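Local coordinates for PbSGBP-B lipoprotein (Prevotella bryantii B14, PDB 6D2Y) that probably binds polysaccharides as a surface lipoprotein encoded in a polysaccharide utilization locus, and carries a magnesium ion in its glycan-binding domain, at residues N140-A145 with T252-N257; I246-D251 with Y258-N263; M317-D322 with P447-D452; A323-G328 with A372-W377; A383-T388 with D441-T446. All coordinates share one frame; numbering follows the deposited sequence.

Contact 1 lies where a loop of the IPT/TIG domain meets the glycan-binding domain; contacts 2 to 5 are all within the latter. Contacts 2 and 3, with centres about 9 Å apart, share one antiparallel sheet, in which strands 258-261 and 449-458 are neighbours. Contacts 1 and 3 both reach the magnesium ion, their centres about 13 Å apart. Farther along the domain, contacts 4 and 5 sit with centres about 6 Å apart, and both fall in the chain between the two segments of contact 3. The segments of contacts 1 and 2 alternate in sequence. The metal site thus lies beside both the domain junction and the sheet, whereas contacts 4 and 5 gather loops away from it.

Contact 1 of 5, residues N140-A145 with T252-N257; sequences NEWAKA and TSLSGN. With MG (magnesium ion), chain B.
The indole of Trp142 turns an edge to Ser255, whose OG lies near the ring plane, 3.7 Å from CZ3, while Leu254 packs at the root of the side chain with CD2 3.7 Å from Trp142 CB. The polar corner of the ring, NE1, finds its partner in Asp218. Asn140 supplies the other flat group: ND2 lies 3.9 Å from Leu254 CD1, and OD1 turns back to accept from Trp142 N at 2.6 Å. This is an Asx turn within the type I beta turn from Asn140 to Ala143; the donor stands 47° out of the carbonyl plane. The two loops belong to different domains, and their contact joins them: one lies between strands 134-138 and 148-154 of the IPT/TIG domain, the other in the glycan-binding domain. Leu254, its CG anti to the backbone N (chi1 166°), directs a branched apolar end at both Asn140 and Trp142. Just beyond it the loop binds magnesium through main-chain oxygens, Ser255 O at 2.3 Å and Asn257 O at 2.5 Å, with Asp225, Asp227, Asp452 and a water as the other ligands. Exposed Lys144 brings NZ to Leu254 O, modelled too close to be trusted in detail.

Contact 2 of 5, residues I246-D251 with Y258-N263; sequences IIQSDD and YMQIGN
Strands 246-248 and 258-261 form an antiparallel hairpin, with Gln248 and Tyr258 facing as a hydrogen-bonded pair (Tyr258 N to Gln248 O 2.7 Å) and Ile247 opposite Met259 as a non-hydrogen-bonded one. On the face carrying Gln248 and Tyr258 the two side chains run side by side, amide and ring planes nearly perpendicular at 87°. Gln248 is extended beyond CG, bringing NE2 to Tyr258 OH at 3.0 Å, with the hydroxyl in the amide plane. Asp250 comes to the hydroxyl edge of the ring, its side chain roughly at right angles to that of Tyr258, and its OD2, met on the syn side, accepts from the same OH at 2.9 Å. Over one face of the ring lies Gln248 O. Ile246 CD1 rests 3.8 Å from Gln260 NE2, which donates to Gly262 O at 2.7 Å. On the other face Ile247 CG1 and CG of Met259, a selenomethionine, touch at 4.1 Å, an apolar pair beside Phe226. Tyrosine fits because one hydroxyl can accept from an amide and donate to a carboxylate; with a further weak bond from Lys450, these partners probably limit how the OH can turn, and the lysine would probably favour a charged Asp250.

Contact 3 of 5, residues M317-D322 with P447-D452; sequences MLIPAD and PIIKID. With MG (magnesium ion), chain B.
Lys450 O is approached by two donors from the facing strand: Leu318 N donates a hydrogen bond of 2.8 Å, and Met317 CA adds a CA-H...O contact at 3.2 Å. The return bond, Lys450 N to Leu318 O, is also 2.8 Å. This antiparallel pairing links strands 311-318 and 449-458 inside the branched sheet of the glycan-binding domain. It stops at Pro320, which has no N-H to offer; its CD lies 3.2 Å from Ile448 O instead, and its ring crosses Ile448 at about a right angle. Met317, a selenomethionine in a fully extended conformation (chi1 178°), carries CE far enough to press on Ile449 CG2 at 3.4 Å, closer than usual for two carbons. Ile319 lies alongside Ile449, pointing the same way, with Ile319 CD1 3.9 Å from Ile449 CG1. Long and beta-branched apolar residues suit this buried side, where Met330 of strand 330-335 packs on both Met317 and Ile449. On the other face Leu318 and Lys450 meet through their CB atoms, and the extended lysine sends NZ on to Thr252. Farther along the strand Asp452 holds magnesium with both carboxylate oxygens, OD1 at 2.4 Å. The paired backbone bonds join the strand that carries this ligand to its neighbour, while the charge of the aspartate is probably balanced largely by the metal.

Contact 4 of 5, residues A323-G328 with A372-W377; sequences AGWGAG and AIYMPW
Trp377 sets its edge against the face of Trp325 in a T-shaped pair: the five-membered rings have centroids 4.5 Å apart and planes at 66°, and Trp377 CD1 stands over the Trp325 ring, 3.5 Å from CE2. The first torsion of Trp377 places CG between the backbone N and the carbonyl carbon (chi1 52°) and lays the indole along the chain from Gly326 to Gly328. One face of that indole receives Ala327 CA, 4.0 Å from the centroid of the six-membered ring and almost on its normal, a CH-pi contact; Gly326 O lies on the same face nearer the rim, and CB of Met375, a selenomethionine, covers part of the opposite one. Trp325 is held by its edge: NE1 donates to Gly328 O at 3.0 Å, with the oxygen in the ring plane, which, with a weak bond to Ala327 O, should restrict rotation of the indole. At its far end CZ3 comes 3.5 Å from Pro376 CD, the proline crossing Trp325 at about a right angle. The same CD sits over the centre of the Tyr374 ring. The contact ties the loop before strand 330-335 to the end of strand 372-374, away from the magnesium site. No hydrogen bond crosses between the segments; aromatic and apolar contacts, with carbonyl oxygens set against the indoles, hold them together, while the Trp325 N-H is satisfied within its own loop.

Contact 5 of 5, residues A383-T388 with D441-T446; sequences ASLYDT and DGVECT
Leu385 and Val443 make one of the close spots of this surface contact: CD2 of the leucine sits 3.8 Å from Val443 CG2 and 3.7 Å from Cys445 CB. The leucine reaches them because its CG lies beside the backbone N and anti to the carbonyl carbon (chi1 -79°), with the chain extended beyond. Its CD2 methyl alone touches two residues of the facing loop, and the valine and the buried cysteine give it compact apolar groups to rest on. The second close spot lies at Ala383. There Ala383 CB lies 3.7 Å from Gly442 CA and as far from Asp441 O; a methyl group against a glycine lets the main chains come within 5.2 Å, CA to CA. The two loops run in nearly the same direction here, 10° apart, yet form no hydrogen bonds with each other. They are joined instead through the loop 323-328 of the glycan-binding domain: Trp325 pairs by backbone with Tyr386, and Gly326 with Val443, so a third chain segment lies between them as a polar link. Between the two spots the fit is looser, Val443 CG1 staying 4.1 Å from Ala383 O. Leu385 itself is exposed although its tip is engaged. At the outer end Asp441 is open to solvent too, its carboxylate leading away from Ala383 to a salt bridge with Lys430.

Contact 1 of 5, residues N140-A145 with T252-N257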
# COMPACT_ATOMS: atom_id res chain seq x y z
N ASN A 140 6.17 -6.97 -6.24
CA ASN A 140 5.74 -6.91 -7.64
C ASN A 140 4.49 -7.77 -7.74
O ASN A 140 4.58 -9.00 -7.75
CB ASN A 140 6.83 -7.40 -8.58
CG ASN A 140 6.40 -7.40 -10.05
OD1 ASN A 140 5.27 -7.04 -10.38
ND2 ASN A 140 7.32 -7.79 -10.93
N GLU A 141 3.33 -7.13 -7.82
CA GLU A 141 2.10 -7.88 -7.99
C GLU A 141 2.06 -8.63 -9.31
O GLU A 141 1.22 -9.52 -9.48
CB GLU A 141 0.90 -6.94 -7.88
CG GLU A 141 0.87 -6.22 -6.55
CD GLU A 141 -0.29 -5.25 -6.43
OE1 GLU A 141 -1.15 -5.22 -7.34
OE2 GLU A 141 -0.35 -4.53 -5.42
N TRP A 142 2.94 -8.29 -10.27
CA TRP A 142 3.04 -8.99 -11.54
C TRP A 142 4.35 -9.76 -11.67
O TRP A 142 4.93 -9.85 -12.76
CB TRP A 142 2.87 -8.00 -12.69
CG TRP A 142 1.42 -7.61 -12.93
CD1 TRP A 142 0.55 -7.08 -12.02
CD2 TRP A 142 0.69 -7.74 -14.15
NE1 TRP A 142 -0.67 -6.86 -12.60
CE2 TRP A 142 -0.62 -7.26 -13.91
CE3 TRP A 142 1.01 -8.20 -15.43
CZ2 TRP A 142 -1.60 -7.23 -14.90
CZ3 TRP A 142 0.04 -8.18 -16.40
CH2 TRP A 142 -1.25 -7.70 -16.14
N ALA A 143 4.79 -10.38 -10.58
CA ALA A 143 6.05 -11.11 -10.59
C ALA A 143 5.90 -12.42 -11.35
O ALA A 143 4.94 -13.16 -11.17
CB ALA A 143 6.51 -11.39 -9.16
N LYS A 144 6.88 -12.70 -12.21
CA LYS A 144 6.90 -13.93 -12.97
C LYS A 144 7.41 -15.09 -12.12
O LYS A 144 7.98 -14.90 -11.04
CB LYS A 144 7.76 -13.77 -14.22
CG LYS A 144 7.67 -12.40 -14.87
CD LYS A 144 8.46 -12.35 -16.17
CE LYS A 144 7.85 -11.35 -17.13
NZ LYS A 144 6.36 -11.34 -17.04
N ALA A 145 7.21 -16.31 -12.63
CA ALA A 145 7.59 -17.50 -11.89
C ALA A 145 9.10 -17.55 -11.70
O ALA A 145 9.87 -17.40 -12.65
CB ALA A 145 7.12 -18.75 -12.63
N THR A 252 13.11 -6.36 -21.75
CA THR A 252 12.89 -5.82 -20.42
C THR A 252 11.42 -5.73 -20.05
O THR A 252 11.10 -5.22 -18.97
CB THR A 252 13.53 -4.44 -20.30
OG1 THR A 252 12.62 -3.45 -20.82
CG2 THR A 252 14.84 -4.38 -21.07
N SER A 253 10.52 -6.20 -20.91
CA SER A 253 9.09 -6.05 -20.67
C SER A 253 8.64 -6.88 -19.47
O SER A 253 9.09 -8.01 -19.27
CB SER A 253 8.29 -6.47 -21.91
OG SER A 253 8.25 -5.43 -22.87
N LEU A 254 7.74 -6.30 -18.68
CA LEU A 254 7.05 -7.07 -17.65
C LEU A 254 5.93 -7.90 -18.26
O LEU A 254 5.80 -9.09 -17.97
CB LEU A 254 6.50 -6.13 -16.58
CG LEU A 254 5.47 -6.72 -15.62
CD1 LEU A 254 6.15 -7.62 -14.60
CD2 LEU A 254 4.68 -5.62 -14.94
N SER A 255 5.11 -7.27 -19.11
CA SER A 255 4.04 -7.98 -19.81
C SER A 255 3.67 -7.13 -21.03
O SER A 255 2.98 -6.12 -20.89
CB SER A 255 2.84 -8.21 -18.91
OG SER A 255 1.84 -8.94 -19.59
N GLY A 256 4.15 -7.55 -22.20
CA GLY A 256 3.83 -6.83 -23.42
C GLY A 256 4.42 -5.43 -23.41
O GLY A 256 5.50 -5.19 -22.87
N ASN A 257 3.68 -4.50 -24.00
CA ASN A 257 4.16 -3.13 -24.12
C ASN A 257 4.24 -2.45 -22.76
O ASN A 257 3.47 -2.74 -21.84
CB ASN A 257 3.24 -2.32 -25.04
CG ASN A 257 3.35 -2.73 -26.49
OD1 ASN A 257 4.43 -3.09 -26.96
ND2 ASN A 257 2.24 -2.69 -27.21
MG MG B . 1.85 -4.17 -20.67
O HOH W 1 0.67 -5.21 -19.39

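Contact 2 of 5, residues I246-D251 with Y258-N263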
# COMPACT_ATOMS: atom_id res chain seq x y z
N ILE A 246 7.24 7.00 -25.58
CA ILE A 246 7.58 5.68 -26.09
C ILE A 246 6.65 4.64 -25.49
O ILE A 246 6.42 4.61 -24.28
CB ILE A 246 9.05 5.36 -25.77
CG1 ILE A 246 9.98 6.35 -26.47
CG2 ILE A 246 9.38 3.93 -26.16
CD1 ILE A 246 11.45 6.07 -26.24
N ILE A 247 6.10 3.78 -26.35
CA ILE A 247 5.29 2.64 -25.93
C ILE A 247 5.75 1.46 -26.78
O ILE A 247 5.49 1.42 -27.98
CB ILE A 247 3.78 2.88 -26.11
CG1 ILE A 247 3.36 4.20 -25.44
CG2 ILE A 247 2.99 1.72 -25.54
CD1 ILE A 247 1.88 4.30 -25.14
N GLN A 248 6.44 0.51 -26.15
CA GLN A 248 7.06 -0.58 -26.89
C GLN A 248 7.20 -1.78 -25.96
O GLN A 248 6.91 -1.71 -24.76
CB GLN A 248 8.42 -0.18 -27.44
CG GLN A 248 9.44 0.14 -26.34
CD GLN A 248 10.68 0.82 -26.87
OE1 GLN A 248 10.73 1.23 -28.03
NE2 GLN A 248 11.69 0.95 -26.02
N SER A 249 7.65 -2.89 -26.54
CA SER A 249 7.92 -4.11 -25.79
C SER A 249 9.21 -4.73 -26.29
O SER A 249 9.49 -4.71 -27.49
CB SER A 249 6.77 -5.12 -25.93
OG SER A 249 6.75 -5.68 -27.23
N ASP A 250 9.99 -5.27 -25.37
CA ASP A 250 11.25 -5.93 -25.70
C ASP A 250 11.61 -6.87 -24.55
O ASP A 250 10.74 -7.32 -23.81
CB ASP A 250 12.34 -4.88 -26.00
CG ASP A 250 12.47 -3.83 -24.90
OD1 ASP A 250 12.37 -4.19 -23.71
OD2 ASP A 250 12.66 -2.64 -25.24
N ASP A 251 12.91 -7.17 -24.41
CA ASP A 251 13.36 -8.15 -23.42
C ASP A 251 13.17 -7.67 -21.98
O ASP A 251 13.09 -8.51 -21.08
CB ASP A 251 14.83 -8.50 -23.65
CG ASP A 251 15.03 -9.45 -24.81
OD1 ASP A 251 14.07 -10.18 -25.14
OD2 ASP A 251 16.14 -9.47 -25.38
N TYR A 258 5.19 -1.53 -22.65
CA TYR A 258 5.29 -0.63 -21.52
C TYR A 258 5.38 0.80 -22.04
O TYR A 258 5.68 1.03 -23.21
CB TYR A 258 6.51 -0.95 -20.64
CG TYR A 258 7.83 -0.88 -21.39
CD1 TYR A 258 8.40 -2.03 -21.92
CD2 TYR A 258 8.48 0.33 -21.59
CE1 TYR A 258 9.60 -1.98 -22.62
CE2 TYR A 258 9.67 0.39 -22.29
CZ TYR A 258 10.23 -0.76 -22.79
OH TYR A 258 11.42 -0.70 -23.48
N MSE A 259 5.14 1.75 -21.15
CA MSE A 259 5.29 3.15 -21.49
C MSE A 259 6.53 3.69 -20.78
O MSE A 259 6.75 3.39 -19.61
CB MSE A 259 4.02 3.92 -21.10
CG MSE A 259 3.97 5.38 -21.54
SE MSE A 259 4.94 6.60 -20.38
CE MSE A 259 3.73 6.56 -18.86
N GLN A 260 7.33 4.47 -21.49
CA GLN A 260 8.63 4.91 -20.99
C GLN A 260 8.69 6.42 -20.92
O GLN A 260 8.40 7.11 -21.90
CB GLN A 260 9.77 4.38 -21.88
CG GLN A 260 11.14 4.87 -21.46
CD GLN A 260 12.24 4.36 -22.36
OE1 GLN A 260 12.40 3.15 -22.56
NE2 GLN A 260 13.03 5.28 -22.90
N ILE A 261 9.08 6.94 -19.75
CA ILE A 261 9.34 8.35 -19.55
C ILE A 261 10.85 8.55 -19.49
O ILE A 261 11.54 7.85 -18.75
CB ILE A 261 8.66 8.87 -18.27
CG1 ILE A 261 7.15 8.65 -18.33
CG2 ILE A 261 8.99 10.33 -18.03
CD1 ILE A 261 6.43 9.06 -17.06
N GLY A 262 11.35 9.50 -20.27
CA GLY A 262 12.78 9.71 -20.38
C GLY A 262 13.43 8.70 -21.31
O GLY A 262 12.80 7.78 -21.83
N ASN A 263 14.73 8.88 -21.52
CA ASN A 263 15.50 8.00 -22.38
C ASN A 263 16.97 8.15 -22.04
O ASN A 263 17.36 8.99 -21.22
CB ASN A 263 15.24 8.31 -23.87
CG ASN A 263 15.41 7.09 -24.75
OD1 ASN A 263 15.90 6.05 -24.31
ND2 ASN A 263 15.00 7.21 -26.01
O HOH W 2 9.10 8.32 -24.03

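Contact 3 of 5, residues M317-D322 with P447-D452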
# COMPACT_ATOMS: atom_id res chain seq x y z
N MSE A 317 6.56 -0.45 -12.22
CA MSE A 317 7.56 0.53 -12.64
C MSE A 317 8.97 -0.04 -12.66
O MSE A 317 9.37 -0.77 -11.75
CB MSE A 317 7.48 1.75 -11.72
CG MSE A 317 8.48 2.88 -11.98
SE MSE A 317 8.27 4.19 -10.56
CE MSE A 317 9.32 5.67 -11.22
N LEU A 318 9.72 0.29 -13.71
CA LEU A 318 11.11 -0.12 -13.84
C LEU A 318 11.98 1.11 -14.05
O LEU A 318 11.70 1.92 -14.94
CB LEU A 318 11.29 -1.10 -15.02
CG LEU A 318 12.50 -2.04 -15.00
CD1 LEU A 318 12.38 -3.08 -16.09
CD2 LEU A 318 13.83 -1.31 -15.15
N ILE A 319 13.01 1.24 -13.22
CA ILE A 319 14.06 2.24 -13.42
C ILE A 319 15.39 1.51 -13.51
O ILE A 319 15.83 0.90 -12.53
CB ILE A 319 14.08 3.28 -12.29
CG1 ILE A 319 12.76 4.05 -12.23
CG2 ILE A 319 15.25 4.23 -12.47
CD1 ILE A 319 12.78 5.16 -11.20
N PRO A 320 16.07 1.55 -14.66
CA PRO A 320 17.36 0.87 -14.77
C PRO A 320 18.38 1.46 -13.80
O PRO A 320 18.36 2.65 -13.48
CB PRO A 320 17.77 1.13 -16.23
CG PRO A 320 16.49 1.40 -16.94
CD PRO A 320 15.62 2.11 -15.95
N ALA A 321 19.28 0.59 -13.32
CA ALA A 321 20.30 1.03 -12.38
C ALA A 321 21.22 2.08 -13.00
O ALA A 321 21.71 2.97 -12.30
CB ALA A 321 21.12 -0.17 -11.90
N ASP A 322 21.46 1.99 -14.31
CA ASP A 322 22.30 2.97 -15.00
C ASP A 322 21.54 4.23 -15.40
O ASP A 322 22.12 5.11 -16.05
CB ASP A 322 22.93 2.34 -16.25
CG ASP A 322 21.92 1.65 -17.14
OD1 ASP A 322 20.98 2.33 -17.61
OD2 ASP A 322 22.06 0.44 -17.38
N PRO A 447 17.11 10.12 -16.24
CA PRO A 447 16.26 9.03 -15.75
C PRO A 447 15.51 8.33 -16.87
O PRO A 447 15.11 8.93 -17.87
CB PRO A 447 15.30 9.75 -14.80
CG PRO A 447 15.15 11.11 -15.41
CD PRO A 447 16.48 11.44 -16.06
N ILE A 448 15.32 7.03 -16.67
CA ILE A 448 14.49 6.19 -17.53
C ILE A 448 13.46 5.52 -16.63
O ILE A 448 13.83 4.75 -15.73
CB ILE A 448 15.30 5.15 -18.31
CG1 ILE A 448 16.13 5.83 -19.41
CG2 ILE A 448 14.38 4.09 -18.90
CD1 ILE A 448 16.72 4.86 -20.42
N ILE A 449 12.19 5.81 -16.87
CA ILE A 449 11.10 5.27 -16.07
C ILE A 449 10.15 4.54 -17.00
O ILE A 449 9.48 5.17 -17.84
CB ILE A 449 10.35 6.36 -15.28
CG1 ILE A 449 11.28 7.00 -14.25
CG2 ILE A 449 9.09 5.79 -14.65
CD1 ILE A 449 10.76 8.30 -13.69
N LYS A 450 10.10 3.23 -16.87
CA LYS A 450 9.18 2.40 -17.64
C LYS A 450 7.98 2.06 -16.78
O LYS A 450 8.14 1.62 -15.63
CB LYS A 450 9.88 1.15 -18.15
CG LYS A 450 11.11 1.47 -18.99
CD LYS A 450 11.77 0.23 -19.56
CE LYS A 450 12.96 0.61 -20.43
NZ LYS A 450 13.71 -0.59 -20.89
N ILE A 451 6.79 2.29 -17.31
CA ILE A 451 5.55 2.13 -16.56
C ILE A 451 4.64 1.18 -17.33
O ILE A 451 4.56 1.25 -18.56
CB ILE A 451 4.86 3.49 -16.32
CG1 ILE A 451 5.70 4.34 -15.37
CG2 ILE A 451 3.45 3.31 -15.79
CD1 ILE A 451 5.27 5.79 -15.28
N ASP A 452 3.98 0.29 -16.60
CA ASP A 452 2.95 -0.55 -17.20
C ASP A 452 1.92 -0.86 -16.12
O ASP A 452 2.18 -0.74 -14.93
CB ASP A 452 3.56 -1.82 -17.81
CG ASP A 452 2.54 -2.69 -18.51
OD1 ASP A 452 2.63 -3.93 -18.41
OD2 ASP A 452 1.64 -2.12 -19.16
MG MG B . 1.85 -4.17 -20.67
O HOH W 1 0.67 -5.21 -19.39

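Contact 4 of 5, residues A323-G328 with A372-W377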
# COMPACT_ATOMS: atom_id res chain seq x y z
N ALA A 323 20.26 4.34 -15.04
CA ALA A 323 19.43 5.48 -15.41
C ALA A 323 18.58 5.90 -14.21
O ALA A 323 17.36 5.95 -14.26
CB ALA A 323 18.56 5.15 -16.62
N GLY A 324 19.26 6.23 -13.11
CA GLY A 324 18.56 6.55 -11.88
C GLY A 324 17.74 7.82 -11.99
O GLY A 324 18.03 8.72 -12.78
N TRP A 325 16.69 7.88 -11.17
CA TRP A 325 15.77 9.01 -11.11
C TRP A 325 16.01 9.74 -9.80
O TRP A 325 15.63 9.24 -8.73
CB TRP A 325 14.32 8.52 -11.23
CG TRP A 325 13.29 9.59 -11.04
CD1 TRP A 325 13.40 10.91 -11.39
CD2 TRP A 325 12.00 9.44 -10.45
NE1 TRP A 325 12.24 11.58 -11.06
CE2 TRP A 325 11.37 10.70 -10.48
CE3 TRP A 325 11.31 8.35 -9.90
CZ2 TRP A 325 10.08 10.90 -9.98
CZ3 TRP A 325 10.03 8.56 -9.41
CH2 TRP A 325 9.43 9.82 -9.45
N GLY A 326 16.63 10.91 -9.88
CA GLY A 326 17.02 11.62 -8.68
C GLY A 326 16.55 13.05 -8.61
O GLY A 326 16.86 13.77 -7.65
N ALA A 327 15.80 13.50 -9.61
CA ALA A 327 15.28 14.86 -9.59
C ALA A 327 13.96 14.91 -10.33
O ALA A 327 13.65 14.03 -11.14
CB ALA A 327 16.27 15.86 -10.20
N GLY A 328 13.18 15.94 -10.04
CA GLY A 328 11.93 16.15 -10.73
C GLY A 328 10.83 15.27 -10.19
O GLY A 328 10.71 14.09 -10.54
N ALA A 372 -1.37 14.01 -7.14
CA ALA A 372 -0.37 13.27 -6.38
C ALA A 372 1.02 13.58 -6.90
O ALA A 372 1.24 13.73 -8.10
CB ALA A 372 -0.63 11.77 -6.46
N ILE A 373 1.97 13.70 -5.97
CA ILE A 373 3.36 13.98 -6.30
C ILE A 373 4.23 12.89 -5.68
O ILE A 373 4.39 12.85 -4.45
CB ILE A 373 3.80 15.38 -5.84
CG1 ILE A 373 2.71 16.41 -6.16
CG2 ILE A 373 5.11 15.77 -6.49
CD1 ILE A 373 3.17 17.85 -6.10
N TYR A 374 4.78 12.02 -6.52
CA TYR A 374 5.57 10.88 -6.08
C TYR A 374 7.05 11.19 -6.26
O TYR A 374 7.47 11.58 -7.36
CB TYR A 374 5.18 9.63 -6.87
CG TYR A 374 5.94 8.37 -6.50
CD1 TYR A 374 5.97 7.90 -5.19
CD2 TYR A 374 6.61 7.64 -7.46
CE1 TYR A 374 6.66 6.74 -4.86
CE2 TYR A 374 7.30 6.48 -7.15
CZ TYR A 374 7.32 6.04 -5.85
OH TYR A 374 8.01 4.89 -5.54
N MSE A 375 7.82 11.01 -5.20
CA MSE A 375 9.24 11.35 -5.25
C MSE A 375 10.07 10.47 -4.32
O MSE A 375 10.54 10.94 -3.28
CB MSE A 375 9.47 12.82 -4.88
CG MSE A 375 8.68 13.32 -3.67
SE MSE A 375 8.29 15.22 -3.68
CE MSE A 375 10.07 15.84 -4.12
N PRO A 376 10.27 9.20 -4.67
CA PRO A 376 11.07 8.32 -3.81
C PRO A 376 12.54 8.69 -3.76
O PRO A 376 13.26 8.19 -2.89
CB PRO A 376 10.87 6.93 -4.44
CG PRO A 376 10.60 7.22 -5.87
CD PRO A 376 9.83 8.52 -5.91
N TRP A 377 13.01 9.55 -4.67
CA TRP A 377 14.38 10.02 -4.62
C TRP A 377 14.62 11.03 -3.50
O TRP A 377 15.78 11.35 -3.22
CB TRP A 377 14.77 10.64 -5.96
CG TRP A 377 13.82 11.68 -6.48
CD1 TRP A 377 12.80 11.49 -7.36
CD2 TRP A 377 13.82 13.07 -6.15
NE1 TRP A 377 12.15 12.68 -7.60
CE2 TRP A 377 12.76 13.67 -6.87
CE3 TRP A 377 14.61 13.88 -5.32
CZ2 TRP A 377 12.47 15.03 -6.78
CZ3 TRP A 377 14.31 15.23 -5.23
CH2 TRP A 377 13.26 15.79 -5.95

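Contact 5 of 5, residues A383-T388 with D441-T446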
# COMPACT_ATOMS: atom_id res chain seq x y z
N ALA A 383 18.12 14.41 -1.22
CA ALA A 383 17.82 13.83 -2.52
C ALA A 383 18.95 12.92 -2.96
O ALA A 383 20.13 13.27 -2.83
CB ALA A 383 17.58 14.92 -3.57
N SER A 384 18.59 11.75 -3.49
CA SER A 384 19.56 10.78 -3.98
C SER A 384 19.01 10.13 -5.24
O SER A 384 17.80 10.15 -5.50
CB SER A 384 19.87 9.71 -2.92
OG SER A 384 18.69 9.00 -2.55
N LEU A 385 19.90 9.54 -6.03
CA LEU A 385 19.50 8.81 -7.23
C LEU A 385 18.73 7.56 -6.83
O LEU A 385 19.30 6.65 -6.22
CB LEU A 385 20.72 8.45 -8.07
CG LEU A 385 21.33 9.56 -8.93
CD1 LEU A 385 22.59 9.07 -9.64
CD2 LEU A 385 20.31 10.06 -9.94
N TYR A 386 17.45 7.51 -7.18
CA TYR A 386 16.62 6.35 -6.92
C TYR A 386 16.44 5.55 -8.19
O TYR A 386 16.02 6.09 -9.22
CB TYR A 386 15.26 6.75 -6.35
CG TYR A 386 14.33 5.57 -6.13
CD1 TYR A 386 14.33 4.86 -4.94
CD2 TYR A 386 13.44 5.17 -7.13
CE1 TYR A 386 13.48 3.78 -4.74
CE2 TYR A 386 12.59 4.10 -6.94
CZ TYR A 386 12.61 3.41 -5.75
OH TYR A 386 11.77 2.34 -5.55
N ASP A 387 16.76 4.26 -8.12
CA ASP A 387 16.40 3.28 -9.13
C ASP A 387 15.76 2.09 -8.42
O ASP A 387 15.62 2.08 -7.19
CB ASP A 387 17.62 2.85 -9.96
CG ASP A 387 18.67 2.12 -9.13
OD1 ASP A 387 18.56 0.89 -8.98
OD2 ASP A 387 19.60 2.79 -8.63
N THR A 388 15.36 1.08 -9.19
CA THR A 388 14.77 -0.14 -8.63
C THR A 388 15.53 -1.39 -9.04
O THR A 388 14.94 -2.47 -9.11
CB THR A 388 13.30 -0.27 -9.02
OG1 THR A 388 13.19 -0.93 -10.30
CG2 THR A 388 12.63 1.10 -9.11
N ASP A 441 14.82 20.60 -4.63
CA ASP A 441 15.69 20.26 -5.74
C ASP A 441 16.23 18.84 -5.57
O ASP A 441 16.16 18.24 -4.50
CB ASP A 441 16.85 21.26 -5.83
CG ASP A 441 16.41 22.62 -6.33
OD1 ASP A 441 15.24 22.75 -6.76
OD2 ASP A 441 17.23 23.56 -6.28
N GLY A 442 16.79 18.31 -6.66
CA GLY A 442 17.40 17.01 -6.66
C GLY A 442 18.83 17.08 -7.19
O GLY A 442 19.50 18.10 -7.08
N VAL A 443 19.27 15.96 -7.75
CA VAL A 443 20.57 15.87 -8.41
C VAL A 443 20.34 15.65 -9.90
O VAL A 443 19.39 14.98 -10.30
CB VAL A 443 21.44 14.75 -7.80
CG1 VAL A 443 21.51 14.89 -6.29
CG2 VAL A 443 20.91 13.37 -8.18
N GLU A 444 21.21 16.26 -10.71
CA GLU A 444 21.08 16.13 -12.16
C GLU A 444 21.21 14.66 -12.56
O GLU A 444 22.08 13.94 -12.06
CB GLU A 444 22.14 16.98 -12.86
CG GLU A 444 21.99 17.03 -14.37
CD GLU A 444 23.13 17.78 -15.03
OE1 GLU A 444 24.28 17.67 -14.55
OE2 GLU A 444 22.88 18.49 -16.03
N CYS A 445 20.35 14.22 -13.47
CA CYS A 445 20.28 12.81 -13.82
C CYS A 445 19.83 12.67 -15.27
O CYS A 445 19.52 13.65 -15.95
CB CYS A 445 19.32 12.07 -12.87
SG CYS A 445 17.72 12.88 -12.63
N THR A 446 19.80 11.42 -15.72
CA THR A 446 19.24 11.03 -17.01
C THR A 446 18.31 9.86 -16.74
O THR A 446 18.68 8.70 -16.97
CB THR A 446 20.33 10.67 -18.02
OG1 THR A 446 21.15 9.63 -17.48
CG2 THR A 446 21.19 11.88 -18.34